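Local coordinates for protein beta-N-acetylhexosaminidase (Streptomyces plicatus, PDB 1JAK) that removes terminal, non-reducing beta-linked N-acetylhexosamine residues from glycans, as a family 20 glycoside hydrolase using substrate-assisted catalysis, at residues Ala204-Trp208 and Asp300-Glu304; Ser196-Gly200 and Tyr277-Lys281. All blocks are in the same frame, centred on the assembly; numbering follows the deposited sequence.

Interaction 1 of 2, residues Ala204-Trp208 and Asp300-Glu304; sequences AIDSW and DVIGE
Glu304 reaches from helix 292-307 to a type I beta turn (Ile205 to Trp208) and accepts most of the hydrogen bonds between the segments. Its two carboxylate oxygens divide the turn's backbone N-H groups: Asp206 N reaches the syn lone pair of Glu304 OE1 at 2.8 Å, and Ser207 N the syn lone pair of Glu304 OE2 at 2.9 Å. Glu304 OE2 takes a second bond, from Ser207 OG at 2.7 Å, arriving on the anti side, well out of the carboxylate plane. Lys230 NZ forms a salt bridge with Glu304 OE1 and probably eases the closeness of the Asp206 carboxylate. With an alanine here, the N-H groups of Asp206 and Ser207 and the Ser207 hydroxyl would probably lose their acceptor, and Lys230 this counter-ion.

One turn earlier, Asp300 OD2 uses its anti lone pair to accept from Trp208 NE1 at 2.9 Å. The N-H...O angle is 162°, and the acceptor lies close to the indole plane, which helps set the rotation of the ring, also packed edge-to-face against Tyr264 and Phe297.

With CG1 beside the backbone N (chi1 -59°), Ile205 CG2 is turned to Val301 CG2, a slight apolar contact at 4.3 Å, and also rests against Glu304 OE2, 3.5 Å away.

Two acidic side chains spaced i, i+4 thus bind a beta turn to an outer helix of the (beta/alpha)8 barrel, remote from the sugar pocket.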
loop_
_atom_site.group_PDB
_atom_site.type_symbol
_atom_site.label_atom_id
_atom_site.label_comp_id
_atom_site.label_asym_id
_atom_site.label_seq_id
_atom_site.Cartn_x
_atom_site.Cartn_y
_atom_site.Cartn_z
ATOM N N ALA A 204 -9.607 -6.431 17.911
ATOM C CA ALA A 204 -10.162 -7.164 19.043
ATOM C C ALA A 204 -9.576 -8.568 19.161
ATOM O O ALA A 204 -9.579 -9.341 18.205
ATOM C CB ALA A 204 -11.687 -7.240 18.925
ATOM N N ILE A 205 -9.064 -8.880 20.350
ATOM C CA ILE A 205 -8.480 -10.190 20.644
ATOM C C ILE A 205 -9.344 -10.789 21.757
ATOM O O ILE A 205 -9.380 -10.260 22.866
ATOM C CB ILE A 205 -7.021 -10.043 21.150
ATOM C CG1 ILE A 205 -6.163 -9.340 20.091
ATOM C CG2 ILE A 205 -6.442 -11.410 21.488
ATOM C CD1 ILE A 205 -6.077 -10.079 18.766
ATOM N N ASP A 206 -10.043 -11.885 21.464
ATOM C CA ASP A 206 -10.928 -12.509 22.448
ATOM C C ASP A 206 -10.248 -12.952 23.739
ATOM O O ASP A 206 -10.810 -12.801 24.828
ATOM C CB ASP A 206 -11.650 -13.719 21.843
ATOM C CG ASP A 206 -12.573 -13.347 20.694
ATOM O OD1 ASP A 206 -13.158 -12.245 20.723
ATOM O OD2 ASP A 206 -12.726 -14.173 19.770
ATOM N N SER A 207 -9.050 -13.511 23.619
ATOM C CA SER A 207 -8.322 -13.995 24.787
ATOM C C SER A 207 -7.828 -12.890 25.720
ATOM O O SER A 207 -7.563 -13.140 26.899
ATOM C CB SER A 207 -7.155 -14.884 24.342
ATOM O OG SER A 207 -6.400 -14.279 23.309
ATOM N N TRP A 208 -7.711 -11.674 25.193
ATOM C CA TRP A 208 -7.272 -10.516 25.975
ATOM C C TRP A 208 -8.178 -9.339 25.602
ATOM O O TRP A 208 -7.752 -8.403 24.924
ATOM C CB TRP A 208 -5.812 -10.173 25.655
ATOM C CG TRP A 208 -4.845 -11.288 25.950
ATOM C CD1 TRP A 208 -4.700 -12.452 25.253
ATOM C CD2 TRP A 208 -3.926 -11.359 27.047
ATOM N NE1 TRP A 208 -3.750 -13.248 25.850
ATOM C CE2 TRP A 208 -3.259 -12.601 26.953
ATOM C CE3 TRP A 208 -3.602 -10.495 28.104
ATOM C CZ2 TRP A 208 -2.283 -13.003 27.876
ATOM C CZ3 TRP A 208 -2.631 -10.893 29.024
ATOM C CH2 TRP A 208 -1.985 -12.138 28.902
ATOM N N ASP A 300 -1.115 -16.031 21.845
ATOM C CA ASP A 300 -2.559 -15.814 21.746
ATOM C C ASP A 300 -2.897 -14.790 20.664
ATOM O O ASP A 300 -3.789 -15.011 19.842
ATOM C CB ASP A 300 -3.149 -15.327 23.077
ATOM C CG ASP A 300 -3.234 -16.422 24.128
ATOM O OD1 ASP A 300 -3.248 -17.617 23.763
ATOM O OD2 ASP A 300 -3.311 -16.080 25.325
ATOM N N VAL A 301 -2.186 -13.667 20.670
ATOM C CA VAL A 301 -2.436 -12.612 19.694
ATOM C C VAL A 301 -2.119 -13.029 18.258
ATOM O O VAL A 301 -2.937 -12.833 17.359
ATOM C CB VAL A 301 -1.636 -11.337 20.039
ATOM C CG1 VAL A 301 -1.753 -10.321 18.907
ATOM C CG2 VAL A 301 -2.169 -10.735 21.329
ATOM N N ILE A 302 -0.942 -13.603 18.041
ATOM C CA ILE A 302 -0.560 -14.028 16.701
ATOM C C ILE A 302 -1.501 -15.118 16.190
ATOM O O ILE A 302 -1.842 -15.155 15.003
ATOM C CB ILE A 302 0.903 -14.530 16.680
ATOM C CG1 ILE A 302 1.848 -13.343 16.903
ATOM C CG2 ILE A 302 1.203 -15.232 15.363
ATOM C CD1 ILE A 302 3.327 -13.702 16.921
ATOM N N GLY A 303 -1.933 -15.997 17.088
ATOM C CA GLY A 303 -2.841 -17.058 16.686
ATOM C C GLY A 303 -4.178 -16.509 16.221
ATOM O O GLY A 303 -4.711 -16.930 15.188
ATOM N N GLU A 304 -4.729 -15.566 16.979
ATOM C CA GLU A 304 -6.013 -14.981 16.622
ATOM C C GLU A 304 -5.912 -14.126 15.365
ATOM O O GLU A 304 -6.835 -14.100 14.550
ATOM C CB GLU A 304 -6.577 -14.156 17.788
ATOM C CG GLU A 304 -7.118 -15.021 18.929
ATOM C CD GLU A 304 -8.015 -14.262 19.892
ATOM O OE1 GLU A 304 -8.808 -13.413 19.430
ATOM O OE2 GLU A 304 -7.948 -14.532 21.111
#

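Interaction 2 of 2, residues Ser196-Gly200 and Tyr277-Lys281; sequences SDDQG and YTGTK
Gln199 runs alongside Tyr277, both side chains pointing the same way, and carries the direct hydrogen bond between the two loops. At its base, CA makes a CA-H...O contact with Tyr277 O, and Gln199 CB lies 3.4 Å from that same oxygen. Gln199 CG is nearer still to Tyr277 O and also packs 3.7 Å from Tyr277 CD2. There the chain bends (chi2 91°), which turns the amide along the ring toward Gly279. Gln199 CD passes 3.9 Å from Tyr277 CD2 and 3.8 Å from Gly279 O. At the tip, Gln199 NE2 donates to Gly279 O at 2.9 Å with an almost straight N-H...O angle of 177°; the acceptor lies in the amide plane, while the donor is tilted 33° from the carbonyl plane. Gln199 NE2 also sits near the tyrosine ring plane at its edge, 3.7 Å from Tyr277 CE2. It gives a second hydrogen bond to a water that also lies within hydrogen-bonding distance of Lys281 O. The amide oxygen, OE1, accepts from NE of Arg168, a residue of the ligand pocket.

Tyr277 shapes its own loop: Gly279 N lies over the centre of one ring face, and Tyr277 OH accepts from Lys281 N at 3.0 Å. Another water bridges Asp198 O and Tyr277 N, while Asp198 OD1 is hydrogen-bonded to Ser285 OG and Asn258 N.

The Gln199 side chain is about 7 Å from the bound piperidine inhibitor, consistent with a second-shell role through Arg168. The contact joins the loop following barrel strand 190-194 to the long loop between helices 258-263 and 292-307.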
loop_
_atom_site.group_PDB
_atom_site.type_symbol
_atom_site.label_atom_id
_atom_site.label_comp_id
_atom_site.label_asym_id
_atom_site.label_seq_id
_atom_site.Cartn_x
_atom_site.Cartn_y
_atom_site.Cartn_z
ATOM N N SER A 196 -1.171 -1.943 15.796
ATOM C CA SER A 196 -0.899 -1.689 17.203
ATOM C C SER A 196 0.365 -0.877 17.396
ATOM O O SER A 196 1.308 -0.972 16.615
ATOM C CB SER A 196 -0.775 -3.011 17.976
ATOM O OG SER A 196 0.405 -3.715 17.617
ATOM N N ASP A 197 0.367 -0.056 18.438
ATOM C CA ASP A 197 1.530 0.747 18.761
ATOM C C ASP A 197 1.345 1.285 20.169
ATOM O O ASP A 197 0.552 0.740 20.944
ATOM C CB ASP A 197 1.710 1.883 17.747
ATOM C CG ASP A 197 3.165 2.280 17.584
ATOM O OD1 ASP A 197 3.717 2.915 18.506
ATOM O OD2 ASP A 197 3.762 1.935 16.542
ATOM N N ASP A 198 2.060 2.348 20.510
ATOM C CA ASP A 198 1.964 2.895 21.851
ATOM C C ASP A 198 0.681 3.642 22.153
ATOM O O ASP A 198 0.204 3.619 23.291
ATOM C CB ASP A 198 3.165 3.799 22.120
ATOM C CG ASP A 198 4.469 3.040 22.049
ATOM O OD1 ASP A 198 4.589 2.012 22.749
ATOM O OD2 ASP A 198 5.367 3.458 21.291
ATOM N N GLN A 199 0.111 4.280 21.134
ATOM C CA GLN A 199 -1.104 5.064 21.317
ATOM C C GLN A 199 -2.413 4.321 21.068
ATOM O O GLN A 199 -3.495 4.898 21.210
ATOM C CB GLN A 199 -1.041 6.316 20.437
ATOM C CG GLN A 199 0.197 7.177 20.702
ATOM C CD GLN A 199 1.379 6.813 19.819
ATOM O OE1 GLN A 199 1.494 5.683 19.341
ATOM N NE2 GLN A 199 2.274 7.772 19.612
ATOM N N GLY A 200 -2.330 3.045 20.706
ATOM C CA GLY A 200 -3.553 2.303 20.470
ATOM C C GLY A 200 -3.397 0.875 19.985
ATOM O O GLY A 200 -2.432 0.537 19.300
ATOM N N TYR A 277 -0.919 6.069 26.333
ATOM C CA TYR A 277 -0.031 7.085 25.768
ATOM C C TYR A 277 -0.671 7.903 24.649
ATOM O O TYR A 277 -1.235 7.347 23.705
ATOM C CB TYR A 277 1.247 6.417 25.250
ATOM C CG TYR A 277 2.303 7.392 24.790
ATOM C CD1 TYR A 277 2.903 8.276 25.688
ATOM C CD2 TYR A 277 2.704 7.434 23.456
ATOM C CE1 TYR A 277 3.875 9.177 25.269
ATOM C CE2 TYR A 277 3.678 8.332 23.025
ATOM C CZ TYR A 277 4.258 9.201 23.938
ATOM O OH TYR A 277 5.211 10.101 23.517
ATOM N N THR A 278 -0.568 9.227 24.750
ATOM C CA THR A 278 -1.146 10.111 23.745
ATOM C C THR A 278 -0.118 11.058 23.122
ATOM O O THR A 278 -0.479 11.971 22.377
ATOM C CB THR A 278 -2.297 10.947 24.346
ATOM O OG1 THR A 278 -1.801 11.726 25.443
ATOM C CG2 THR A 278 -3.417 10.030 24.838
ATOM N N GLY A 279 1.159 10.831 23.425
ATOM C CA GLY A 279 2.215 11.664 22.873
ATOM C C GLY A 279 2.634 11.209 21.488
ATOM O O GLY A 279 1.958 10.382 20.871
ATOM N N THR A 280 3.759 11.731 21.003
ATOM C CA THR A 280 4.246 11.383 19.670
ATOM C C THR A 280 5.697 10.902 19.624
ATOM O O THR A 280 6.344 10.953 18.573
ATOM C CB THR A 280 4.085 12.577 18.705
ATOM O OG1 THR A 280 4.688 13.745 19.281
ATOM C CG2 THR A 280 2.607 12.849 18.437
ATOM N N LYS A 281 6.215 10.440 20.755
ATOM C CA LYS A 281 7.582 9.938 20.798
ATOM C C LYS A 281 7.576 8.434 20.535
ATOM O O LYS A 281 6.512 7.815 20.480
ATOM C CB LYS A 281 8.218 10.233 22.161
ATOM C CG LYS A 281 8.547 11.706 22.375
ATOM C CD LYS A 281 9.126 11.958 23.767
ATOM C CE LYS A 281 10.325 11.058 24.060
ATOM N NZ LYS A 281 11.436 11.262 23.084
HETATM O O HOH W 1 5.239 5.432 19.312
HETATM O O HOH W 2 -1.931 3.761 24.942
HETATM O O HOH W 3 4.628 8.237 17.996
#

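How the interactions relate
Along the chain, strand 190-194 leads into one loop that supplies the first segment of both contacts, 196-200 for interaction 2 and then 204-208 for interaction 1. After helix 230-242, strand 246-250 and helix 258-263, the chain reaches 277-281, where interaction 2 closes a loop with 76 residues between its segments. It then enters helix 292-307, whose segment 300-304 closes interaction 1 across 91 residues. The two closures cross, because the segments alternate. Their centres are 20 Å apart: interaction 2 holds the loop beside the ligand pocket, and interaction 1 ties its continuation to a helix on the outside of the barrel.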